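Hypothetical protein Atu1826 (Agrobacterium tumefaciens, PDB 2I3D) is of unknown function but is a putative alpha/beta hydrolase, related in sequence to the S15 family of X-Pro dipeptidyl-peptidases. Local coordinates at residues B[36-44]-B[72-82]; B[122-133]-B[145-155]. All blocks are in the same frame, centred on the assembly; numbering follows the deposited sequence.

Contact 1: residues B[36-44]-B[72-82]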
loop_
_atom_site.group_PDB
_atom_site.type_symbol
_atom_site.label_atom_id
_atom_site.label_comp_id
_atom_site.label_asym_id
_atom_site.label_seq_id
_atom_site.Cartn_x
_atom_site.Cartn_y
_atom_site.Cartn_z
ATOM N N GLU B 36 1.520 -15.735 9.300
ATOM C CA GLU B 36 2.335 -14.656 9.787
ATOM C C GLU B 36 1.431 -13.485 10.245
ATOM O O GLU B 36 0.503 -13.100 9.528
ATOM C CB GLU B 36 3.255 -14.219 8.631
ATOM C CG GLU B 36 4.070 -13.025 8.896
ATOM C CD GLU B 36 4.888 -12.581 7.701
ATOM O OE1 GLU B 36 4.475 -12.697 6.504
ATOM O OE2 GLU B 36 5.971 -12.073 7.996
ATOM N N GLY B 37 1.703 -12.918 11.422
ATOM C CA GLY B 37 0.889 -11.794 11.933
ATOM C C GLY B 37 1.690 -10.740 12.664
ATOM O O GLY B 37 2.924 -10.894 12.851
ATOM N N ARG B 38 0.986 -9.650 13.012
ATOM C CA ARG B 38 1.498 -8.588 13.868
ATOM C C ARG B 38 0.449 -8.352 14.923
ATOM O O ARG B 38 -0.724 -8.104 14.602
ATOM C CB ARG B 38 1.744 -7.288 13.077
ATOM C CG ARG B 38 2.800 -7.433 11.985
ATOM C CD ARG B 38 4.181 -7.739 12.582
ATOM N NE ARG B 38 5.196 -7.882 11.546
ATOM C CZ ARG B 38 5.676 -9.037 11.089
ATOM N NH1 ARG B 38 5.259 -10.195 11.579
ATOM N NH2 ARG B 38 6.592 -9.036 10.138
ATOM N N TYR B 39 0.869 -8.420 16.177
ATOM C CA TYR B 39 -0.008 -8.531 17.327
ATOM C C TYR B 39 0.363 -7.540 18.404
ATOM O O TYR B 39 1.523 -7.476 18.814
ATOM C CB TYR B 39 0.137 -9.951 17.852
ATOM C CG TYR B 39 -0.358 -10.227 19.243
ATOM C CD1 TYR B 39 -1.706 -10.096 19.585
ATOM C CD2 TYR B 39 0.533 -10.714 20.222
ATOM C CE1 TYR B 39 -2.154 -10.411 20.903
ATOM C CE2 TYR B 39 0.098 -11.040 21.501
ATOM C CZ TYR B 39 -1.234 -10.887 21.838
ATOM O OH TYR B 39 -1.636 -11.210 23.124
ATOM N N GLN B 40 -0.613 -6.761 18.864
ATOM C CA GLN B 40 -0.417 -5.836 19.996
ATOM C C GLN B 40 -1.497 -6.044 21.043
ATOM O O GLN B 40 -2.646 -5.602 20.853
ATOM C CB GLN B 40 -0.452 -4.370 19.572
ATOM C CG GLN B 40 0.587 -3.956 18.543
ATOM C CD GLN B 40 1.899 -3.517 19.170
ATOM O OE1 GLN B 40 2.922 -3.391 18.476
ATOM N NE2 GLN B 40 1.881 -3.277 20.490
ATOM N N PRO B 41 -1.138 -6.685 22.177
ATOM C CA PRO B 41 -2.175 -6.880 23.180
ATOM C C PRO B 41 -2.527 -5.586 23.914
ATOM O O PRO B 41 -1.681 -4.699 24.082
ATOM C CB PRO B 41 -1.555 -7.906 24.145
ATOM C CG PRO B 41 -0.079 -7.643 24.062
ATOM C CD PRO B 41 0.168 -7.230 22.603
ATOM N N SER B 42 -3.769 -5.489 24.354
ATOM C CA SER B 42 -4.178 -4.350 25.155
ATOM C C SER B 42 -3.525 -4.321 26.535
ATOM O O SER B 42 -3.328 -5.379 27.182
ATOM C CB SER B 42 -5.690 -4.336 25.363
ATOM O OG SER B 42 -6.058 -3.173 26.110
ATOM N N LYS B 43 -3.230 -3.093 26.976
ATOM C CA LYS B 43 -2.822 -2.805 28.351
ATOM C C LYS B 43 -3.938 -3.112 29.356
ATOM O O LYS B 43 -3.690 -3.126 30.556
ATOM C CB LYS B 43 -2.439 -1.330 28.489
ATOM C CG LYS B 43 -1.368 -0.860 27.512
ATOM C CD LYS B 43 -0.631 0.394 28.019
ATOM C CE LYS B 43 -1.162 1.692 27.391
ATOM N NZ LYS B 43 -0.607 1.890 26.001
ATOM N N GLU B 44 -5.159 -3.337 28.880
ATOM C CA GLU B 44 -6.314 -3.408 29.769
ATOM C C GLU B 44 -6.897 -4.812 29.869
ATOM O O GLU B 44 -6.555 -5.707 29.060
ATOM C CB GLU B 44 -7.370 -2.353 29.386
ATOM C CG GLU B 44 -6.799 -0.910 29.211
ATOM C CD GLU B 44 -7.852 0.206 29.389
ATOM O OE1 GLU B 44 -8.776 0.031 30.235
ATOM O OE2 GLU B 44 -7.744 1.267 28.701
ATOM N N PHE B 72 -5.140 -1.019 11.810
ATOM C CA PHE B 72 -4.515 -1.645 12.967
ATOM C C PHE B 72 -4.158 -0.592 14.038
ATOM O O PHE B 72 -4.512 -0.736 15.229
ATOM C CB PHE B 72 -3.280 -2.394 12.495
ATOM C CG PHE B 72 -2.519 -3.078 13.589
ATOM C CD1 PHE B 72 -2.669 -4.455 13.799
ATOM C CD2 PHE B 72 -1.594 -2.363 14.371
ATOM C CE1 PHE B 72 -1.916 -5.119 14.792
ATOM C CE2 PHE B 72 -0.834 -3.002 15.358
ATOM C CZ PHE B 72 -0.997 -4.392 15.581
ATOM N N TYR B 73 -3.456 0.466 13.623
ATOM C CA TYR B 73 -3.016 1.486 14.566
ATOM C C TYR B 73 -4.195 2.211 15.254
ATOM O O TYR B 73 -4.126 2.495 16.450
ATOM C CB TYR B 73 -2.135 2.487 13.829
ATOM C CG TYR B 73 -1.430 3.471 14.718
ATOM C CD1 TYR B 73 -0.410 3.063 15.586
ATOM C CD2 TYR B 73 -1.773 4.809 14.679
ATOM C CE1 TYR B 73 0.246 3.995 16.410
ATOM C CE2 TYR B 73 -1.134 5.742 15.496
ATOM C CZ TYR B 73 -0.144 5.321 16.352
ATOM O OH TYR B 73 0.461 6.298 17.116
ATOM N N LEU B 74 -5.288 2.469 14.518
ATOM C CA LEU B 74 -6.504 3.040 15.105
ATOM C C LEU B 74 -7.030 2.215 16.282
ATOM O O LEU B 74 -7.297 2.752 17.391
ATOM C CB LEU B 74 -7.589 3.143 14.028
ATOM C CG LEU B 74 -8.949 3.611 14.562
ATOM C CD1 LEU B 74 -8.807 4.935 15.368
ATOM C CD2 LEU B 74 -9.885 3.809 13.324
ATOM N N PHE B 75 -7.225 0.928 16.051
ATOM C CA PHE B 75 -7.741 0.087 17.130
ATOM C C PHE B 75 -6.753 -0.018 18.290
ATOM O O PHE B 75 -7.162 0.020 19.456
ATOM C CB PHE B 75 -8.151 -1.277 16.592
ATOM C CG PHE B 75 -9.440 -1.239 15.815
ATOM C CD1 PHE B 75 -10.687 -1.326 16.482
ATOM C CD2 PHE B 75 -9.434 -1.055 14.410
ATOM C CE1 PHE B 75 -11.911 -1.281 15.744
ATOM C CE2 PHE B 75 -10.658 -1.005 13.649
ATOM C CZ PHE B 75 -11.898 -1.095 14.317
ATOM N N GLN B 76 -5.478 -0.126 17.953
ATOM C CA GLN B 76 -4.386 -0.171 18.936
ATOM C C GLN B 76 -4.504 1.014 19.881
ATOM O O GLN B 76 -4.536 0.891 21.114
ATOM C CB GLN B 76 -3.015 -0.080 18.214
ATOM C CG GLN B 76 -1.820 -0.114 19.197
ATOM C CD GLN B 76 -0.452 -0.203 18.535
ATOM O OE1 GLN B 76 -0.313 -0.382 17.326
ATOM N NE2 GLN B 76 0.584 -0.088 19.358
ATOM N N LYS B 77 -4.549 2.198 19.278
ATOM C CA LYS B 77 -4.593 3.435 20.050
ATOM C C LYS B 77 -5.848 3.553 20.908
ATOM O O LYS B 77 -5.814 4.291 21.889
ATOM C CB LYS B 77 -4.542 4.665 19.151
ATOM C CG LYS B 77 -3.256 4.929 18.409
ATOM C CD LYS B 77 -3.438 6.267 17.607
ATOM C CE LYS B 77 -4.575 6.135 16.554
ATOM N NZ LYS B 77 -5.390 7.366 16.249
ATOM N N ARG B 78 -6.944 2.879 20.530
ATOM C CA ARG B 78 -8.189 2.931 21.313
ATOM C C ARG B 78 -8.321 1.784 22.354
ATOM O O ARG B 78 -9.421 1.522 22.882
ATOM C CB ARG B 78 -9.415 3.008 20.396
ATOM C CG ARG B 78 -9.500 4.299 19.592
ATOM C CD ARG B 78 -9.363 5.544 20.446
ATOM N NE ARG B 78 -9.631 6.738 19.645
ATOM C CZ ARG B 78 -8.718 7.494 19.027
ATOM N NH1 ARG B 78 -7.424 7.215 19.135
ATOM N NH2 ARG B 78 -9.112 8.547 18.298
ATOM N N GLY B 79 -7.203 1.113 22.637
ATOM C CA GLY B 79 -7.137 0.093 23.701
ATOM C C GLY B 79 -7.548 -1.317 23.331
ATOM O O GLY B 79 -7.712 -2.172 24.212
ATOM N N PHE B 80 -7.720 -1.589 22.038
ATOM C CA PHE B 80 -8.069 -2.940 21.602
ATOM C C PHE B 80 -6.825 -3.846 21.590
ATOM O O PHE B 80 -5.709 -3.403 21.288
ATOM C CB PHE B 80 -8.612 -2.933 20.159
ATOM C CG PHE B 80 -10.054 -2.475 20.027
ATOM C CD1 PHE B 80 -10.392 -1.146 20.254
ATOM C CD2 PHE B 80 -11.053 -3.374 19.637
ATOM C CE1 PHE B 80 -11.722 -0.716 20.119
ATOM C CE2 PHE B 80 -12.382 -2.967 19.510
ATOM C CZ PHE B 80 -12.715 -1.632 19.731
ATOM N N THR B 81 -7.017 -5.121 21.905
ATOM C CA THR B 81 -6.021 -6.141 21.558
ATOM C C THR B 81 -6.168 -6.331 20.049
ATOM O O THR B 81 -7.262 -6.641 19.567
ATOM C CB THR B 81 -6.310 -7.455 22.299
ATOM O OG1 THR B 81 -5.973 -7.263 23.681
ATOM C CG2 THR B 81 -5.521 -8.638 21.703
ATOM N N THR B 82 -5.079 -6.174 19.307
ATOM C CA THR B 82 -5.210 -6.001 17.849
ATOM C C THR B 82 -4.311 -6.951 17.103
ATOM O O THR B 82 -3.142 -7.106 17.464
ATOM C CB THR B 82 -4.943 -4.491 17.384
ATOM O OG1 THR B 82 -5.640 -3.601 18.256
ATOM C CG2 THR B 82 -5.406 -4.245 15.958
#
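Q40 and T82 form a hydrogen-bonded antiparallel pair where strands 33-40 and 81-85 meet in the mixed sheet of an alpha/beta-hydrolase fold. Q40 N reaches T82 O at 2.9 Å, and T82 N returns a bond to Q40 O. Past the strand end S42 takes over: its N donates to T81 OG1 at 2.9 Å, and its hydroxyl gives a hydrogen bond to G79 O. On the face of the sheet bearing Q40 and T82, helix 66-77 packs through F72 and Q76. With Q40 CG set beside its own backbone N (chi1 -59°), that carbon comes to the edge of the F72 ring, 3.4 Å from CZ; the bend at chi2 (-88°) then carries the amide onto that of Q76, stacked with the planes 14° apart. On the other face, T81 CG2 meets the edge of the Y39 ring, 3.9 Å from CE1, and Y39 continues edge-to-face onto W113. Behind G79 O stands the helix end: G79, with positive phi, is the C-prime residue of a Schellman motif, F80 N bonding F75 O and G79 N bonding Q76 O. S42 OG in turn accepts from E44 N at 2.9 Å, closing an ST turn.

Contact 2: residues B[122-133]-B[145-155]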
loop_
_atom_site.group_PDB
_atom_site.type_symbol
_atom_site.label_atom_id
_atom_site.label_comp_id
_atom_site.label_asym_id
_atom_site.label_seq_id
_atom_site.Cartn_x
_atom_site.Cartn_y
_atom_site.Cartn_z
ATOM N N LYS B 122 -14.709 -10.404 25.760
ATOM C CA LYS B 122 -16.061 -10.817 25.391
ATOM C C LYS B 122 -16.564 -10.157 24.100
ATOM O O LYS B 122 -17.671 -10.470 23.631
ATOM C CB LYS B 122 -17.056 -10.569 26.535
ATOM C CG LYS B 122 -16.856 -11.472 27.782
ATOM C CD LYS B 122 -16.857 -12.970 27.414
ATOM C CE LYS B 122 -16.761 -13.918 28.638
ATOM N NZ LYS B 122 -15.549 -13.677 29.511
ATOM N N SER B 123 -15.754 -9.271 23.511
ATOM C CA SER B 123 -16.187 -8.627 22.262
ATOM C C SER B 123 -15.079 -8.381 21.275
ATOM O O SER B 123 -13.889 -8.350 21.608
ATOM C CB SER B 123 -16.920 -7.319 22.520
ATOM O OG SER B 123 -16.011 -6.366 22.948
ATOM N N CYS B 124 -15.511 -8.217 20.033
ATOM C CA CYS B 124 -14.566 -8.181 18.946
ATOM C C CYS B 124 -15.082 -7.225 17.858
ATOM O O CYS B 124 -16.293 -7.058 17.686
ATOM C CB CYS B 124 -14.312 -9.606 18.420
ATOM S SG CYS B 124 -13.363 -9.707 16.856
ATOM N N TRP B 125 -14.139 -6.575 17.177
ATOM C CA TRP B 125 -14.428 -5.861 15.925
ATOM C C TRP B 125 -13.630 -6.466 14.804
ATOM O O TRP B 125 -12.522 -6.931 15.028
ATOM C CB TRP B 125 -14.013 -4.397 16.016
ATOM C CG TRP B 125 -15.028 -3.492 16.724
ATOM C CD1 TRP B 125 -15.449 -3.563 18.020
ATOM C CD2 TRP B 125 -15.668 -2.351 16.150
ATOM N NE1 TRP B 125 -16.331 -2.524 18.303
ATOM C CE2 TRP B 125 -16.472 -1.758 17.175
ATOM C CE3 TRP B 125 -15.601 -1.744 14.892
ATOM C CZ2 TRP B 125 -17.227 -0.616 16.955
ATOM C CZ3 TRP B 125 -16.362 -0.601 14.659
ATOM C CH2 TRP B 125 -17.170 -0.056 15.684
ATOM N N VAL B 126 -14.166 -6.390 13.595
ATOM C CA VAL B 126 -13.391 -6.783 12.416
ATOM C C VAL B 126 -13.332 -5.580 11.491
ATOM O O VAL B 126 -14.329 -4.861 11.322
ATOM C CB VAL B 126 -14.006 -8.032 11.700
ATOM C CG1 VAL B 126 -15.418 -7.743 11.228
ATOM C CG2 VAL B 126 -13.104 -8.543 10.553
ATOM N N ALA B 127 -12.168 -5.334 10.916
ATOM C CA ALA B 127 -12.052 -4.252 9.936
ATOM C C ALA B 127 -11.374 -4.857 8.728
ATOM O O ALA B 127 -10.312 -5.491 8.882
ATOM C CB ALA B 127 -11.227 -3.109 10.501
ATOM N N GLY B 128 -11.964 -4.708 7.545
ATOM C CA GLY B 128 -11.410 -5.317 6.332
ATOM C C GLY B 128 -11.383 -4.333 5.171
ATOM O O GLY B 128 -12.260 -3.491 5.070
ATOM N N TYR B 129 -10.394 -4.459 4.289
ATOM C CA TYR B 129 -10.272 -3.561 3.136
ATOM C C TYR B 129 -10.340 -4.379 1.854
ATOM O O TYR B 129 -9.588 -5.346 1.675
ATOM C CB TYR B 129 -8.931 -2.800 3.305
ATOM C CG TYR B 129 -8.519 -1.987 2.112
ATOM C CD1 TYR B 129 -9.466 -1.393 1.272
ATOM C CD2 TYR B 129 -7.157 -1.807 1.829
ATOM C CE1 TYR B 129 -9.043 -0.641 0.106
ATOM C CE2 TYR B 129 -6.742 -1.090 0.700
ATOM C CZ TYR B 129 -7.671 -0.526 -0.139
ATOM O OH TYR B 129 -7.166 0.193 -1.195
ATOM N N SER B 130 -11.280 -4.021 0.977
ATOM C CA SER B 130 -11.458 -4.655 -0.295
ATOM C C SER B 130 -11.858 -6.138 -0.109
ATOM O O SER B 130 -12.845 -6.416 0.586
ATOM C CB SER B 130 -10.213 -4.452 -1.173
ATOM O OG SER B 130 -10.485 -4.707 -2.547
ATOM N N PHE B 131 -11.104 -7.083 -0.701
ATOM C CA PHE B 131 -11.382 -8.514 -0.452
ATOM C C PHE B 131 -11.463 -8.800 1.076
ATOM O O PHE B 131 -12.294 -9.591 1.534
ATOM C CB PHE B 131 -10.285 -9.333 -1.122
ATOM C CG PHE B 131 -10.293 -10.820 -0.788
ATOM C CD1 PHE B 131 -10.968 -11.715 -1.595
ATOM C CD2 PHE B 131 -9.486 -11.307 0.230
ATOM C CE1 PHE B 131 -10.893 -13.083 -1.323
ATOM C CE2 PHE B 131 -9.399 -12.671 0.510
ATOM C CZ PHE B 131 -10.110 -13.544 -0.255
ATOM N N GLY B 132 -10.591 -8.153 1.863
ATOM C CA GLY B 132 -10.625 -8.284 3.309
ATOM C C GLY B 132 -11.976 -7.911 3.932
ATOM O O GLY B 132 -12.334 -8.486 4.953
ATOM N N ALA B 133 -12.715 -6.956 3.325
ATOM C CA ALA B 133 -14.022 -6.566 3.881
ATOM C C ALA B 133 -15.009 -7.715 3.630
ATOM O O ALA B 133 -15.944 -7.935 4.425
ATOM C CB ALA B 133 -14.527 -5.296 3.209
ATOM N N GLU B 145 -19.723 -12.889 18.812
ATOM C CA GLU B 145 -19.006 -11.953 19.666
ATOM C C GLU B 145 -18.580 -10.672 18.902
ATOM O O GLU B 145 -18.110 -9.688 19.525
ATOM C CB GLU B 145 -17.803 -12.625 20.385
ATOM C CG GLU B 145 -16.652 -13.039 19.449
ATOM C CD GLU B 145 -16.797 -14.441 18.811
ATOM O OE1 GLU B 145 -17.915 -14.938 18.594
ATOM O OE2 GLU B 145 -15.757 -15.054 18.510
ATOM N N ILE B 146 -18.741 -10.698 17.578
ATOM C CA ILE B 146 -18.296 -9.561 16.749
ATOM C C ILE B 146 -19.379 -8.498 16.738
ATOM O O ILE B 146 -20.406 -8.676 16.099
ATOM C CB ILE B 146 -17.904 -9.982 15.353
ATOM C CG1 ILE B 146 -16.650 -10.896 15.426
ATOM C CG2 ILE B 146 -17.546 -8.728 14.544
ATOM C CD1 ILE B 146 -16.117 -11.402 14.091
ATOM N N GLU B 147 -19.153 -7.405 17.457
ATOM C CA GLU B 147 -20.235 -6.425 17.665
ATOM C C GLU B 147 -20.126 -5.163 16.810
ATOM O O GLU B 147 -21.012 -4.295 16.842
ATOM C CB GLU B 147 -20.386 -6.077 19.148
ATOM C CG GLU B 147 -19.242 -5.323 19.760
ATOM C CD GLU B 147 -19.499 -5.005 21.231
ATOM O OE1 GLU B 147 -19.487 -3.817 21.586
ATOM O OE2 GLU B 147 -19.742 -5.958 22.019
ATOM N N GLY B 148 -19.068 -5.087 16.005
ATOM C CA GLY B 148 -18.909 -3.936 15.098
ATOM C C GLY B 148 -17.999 -4.344 13.973
ATOM O O GLY B 148 -17.145 -5.241 14.124
ATOM N N PHE B 149 -18.138 -3.627 12.854
ATOM C CA PHE B 149 -17.234 -3.853 11.736
ATOM C C PHE B 149 -16.961 -2.552 11.001
ATOM O O PHE B 149 -17.742 -1.588 11.117
ATOM C CB PHE B 149 -17.835 -4.855 10.729
ATOM C CG PHE B 149 -19.111 -4.341 10.045
ATOM C CD1 PHE B 149 -19.048 -3.567 8.886
ATOM C CD2 PHE B 149 -20.378 -4.606 10.595
ATOM C CE1 PHE B 149 -20.212 -3.083 8.270
ATOM C CE2 PHE B 149 -21.532 -4.144 9.978
ATOM C CZ PHE B 149 -21.451 -3.363 8.820
HETATM N N MSE B 150 -15.854 -2.561 10.247
HETATM C CA MSE B 150 -15.586 -1.546 9.252
HETATM C C MSE B 150 -15.306 -2.296 7.961
HETATM O O MSE B 150 -14.492 -3.268 7.972
HETATM C CB MSE B 150 -14.354 -0.749 9.644
HETATM C CG MSE B 150 -14.562 0.066 10.886
HETATM SE SE MSE B 150 -12.908 1.077 11.177
HETATM C CE MSE B 150 -13.472 1.864 12.868
ATOM N N SER B 151 -15.964 -1.874 6.873
ATOM C CA SER B 151 -15.744 -2.480 5.546
ATOM C C SER B 151 -15.346 -1.353 4.624
ATOM O O SER B 151 -16.186 -0.527 4.265
ATOM C CB SER B 151 -16.995 -3.169 5.022
ATOM O OG SER B 151 -17.195 -4.358 5.717
ATOM N N ILE B 152 -14.061 -1.318 4.277
ATOM C CA ILE B 152 -13.479 -0.271 3.461
ATOM C C ILE B 152 -13.437 -0.813 2.010
ATOM O O ILE B 152 -12.825 -1.862 1.742
ATOM C CB ILE B 152 -12.071 0.071 3.914
ATOM C CG1 ILE B 152 -12.113 0.665 5.327
ATOM C CG2 ILE B 152 -11.488 1.095 2.952
ATOM C CD1 ILE B 152 -12.392 -0.299 6.507
ATOM N N ALA B 153 -14.104 -0.109 1.106
ATOM C CA ALA B 153 -14.096 -0.479 -0.333
ATOM C C ALA B 153 -14.579 -1.910 -0.605
ATOM O O ALA B 153 -13.901 -2.656 -1.309
ATOM C CB ALA B 153 -12.684 -0.295 -0.987
ATOM N N PRO B 154 -15.764 -2.275 -0.116
ATOM C CA PRO B 154 -16.273 -3.630 -0.404
ATOM C C PRO B 154 -16.622 -3.776 -1.913
ATOM O O PRO B 154 -16.857 -2.743 -2.584
ATOM C CB PRO B 154 -17.537 -3.692 0.457
ATOM C CG PRO B 154 -18.077 -2.277 0.432
ATOM C CD PRO B 154 -16.773 -1.418 0.539
ATOM N N GLN B 155 -16.654 -5.013 -2.456
ATOM C CA GLN B 155 -16.772 -5.195 -3.899
ATOM C C GLN B 155 -17.962 -6.116 -4.136
ATOM O O GLN B 155 -17.799 -7.279 -4.506
ATOM C CB GLN B 155 -15.515 -5.878 -4.464
ATOM C CG GLN B 155 -14.204 -5.166 -4.192
ATOM C CD GLN B 155 -13.075 -6.178 -4.244
ATOM O OE1 GLN B 155 -12.289 -6.264 -5.223
ATOM N NE2 GLN B 155 -12.993 -6.966 -3.188
HETATM O O HOH W 1 -18.477 -1.598 20.642
HETATM O O HOH W 2 -14.921 -6.924 -1.173
HETATM O O HOH W 3 -15.082 -6.138 7.173
#
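C124 opens the backbone pairing of two neighbouring parallel strands: its N makes a weak bond to E145 O, its O takes a firmer one from E147 N, and SG lies 3.8 Å from I146 CG1. W125, with CG beside its own backbone N (chi1 -81°), lays its indole over G148. The glycine CA sits 3.8 Å from the centroid of the six-membered ring, 12° off the normal, a CH-pi contact. V126 is bonded at both N and O, to G148 and M150, and packs CG1 against F149 CB on the face turned to helix 131-142. A127 CB meets M150 CB on the opposite face, with W125. G128 N donates to M150 O, and G128 O receives I152 N. The Y129 ring turns an edge to I152 O, CD1 also touching I152 CG2 at 3.6 Å, while its hydroxyl bonds H212 O. S130 N closes the strand pairing on I152 O at 2.8 Å; S130 OG bonds H212 NE2, and a water joins S130 O to Q155 N and NE2. A133 CB, in the first turn of helix 131-142, packs 3.7 Å from S151 CB. Strand 124-129, helix 131-142 and strand 146-152 make a beta-alpha-beta unit. S130 has positive phi (64°) in the strained turn between that first strand and the helix; with G128 and G132 it fits the GxSxG nucleophile elbow of alpha/beta hydrolases, S130 being the probable nucleophile of a triad with H212 and D179.

How the contacts relate
From the N terminus, strand 33-40 enters contact 1; the loop that follows, through strand 49-53, is closed by the end of helix 66-77 and the start of strand 81-85. Contact 2 opens only afterwards, past helix 101-117, and closes a shorter loop containing most of helix 131-142; the two loops follow in series and neither crosses the other. In the sheet, strands 81-85 and 124-129 flank strand 49-53. Contact 1 joins antiparallel strand 33-40 to the parallel part, and contact 2 lies at the middle of that part. Their centres are about 15 Å apart, yet they touch directly: F80 meets W125 edge-to-face, and F75 packs on W125, A127 and M150.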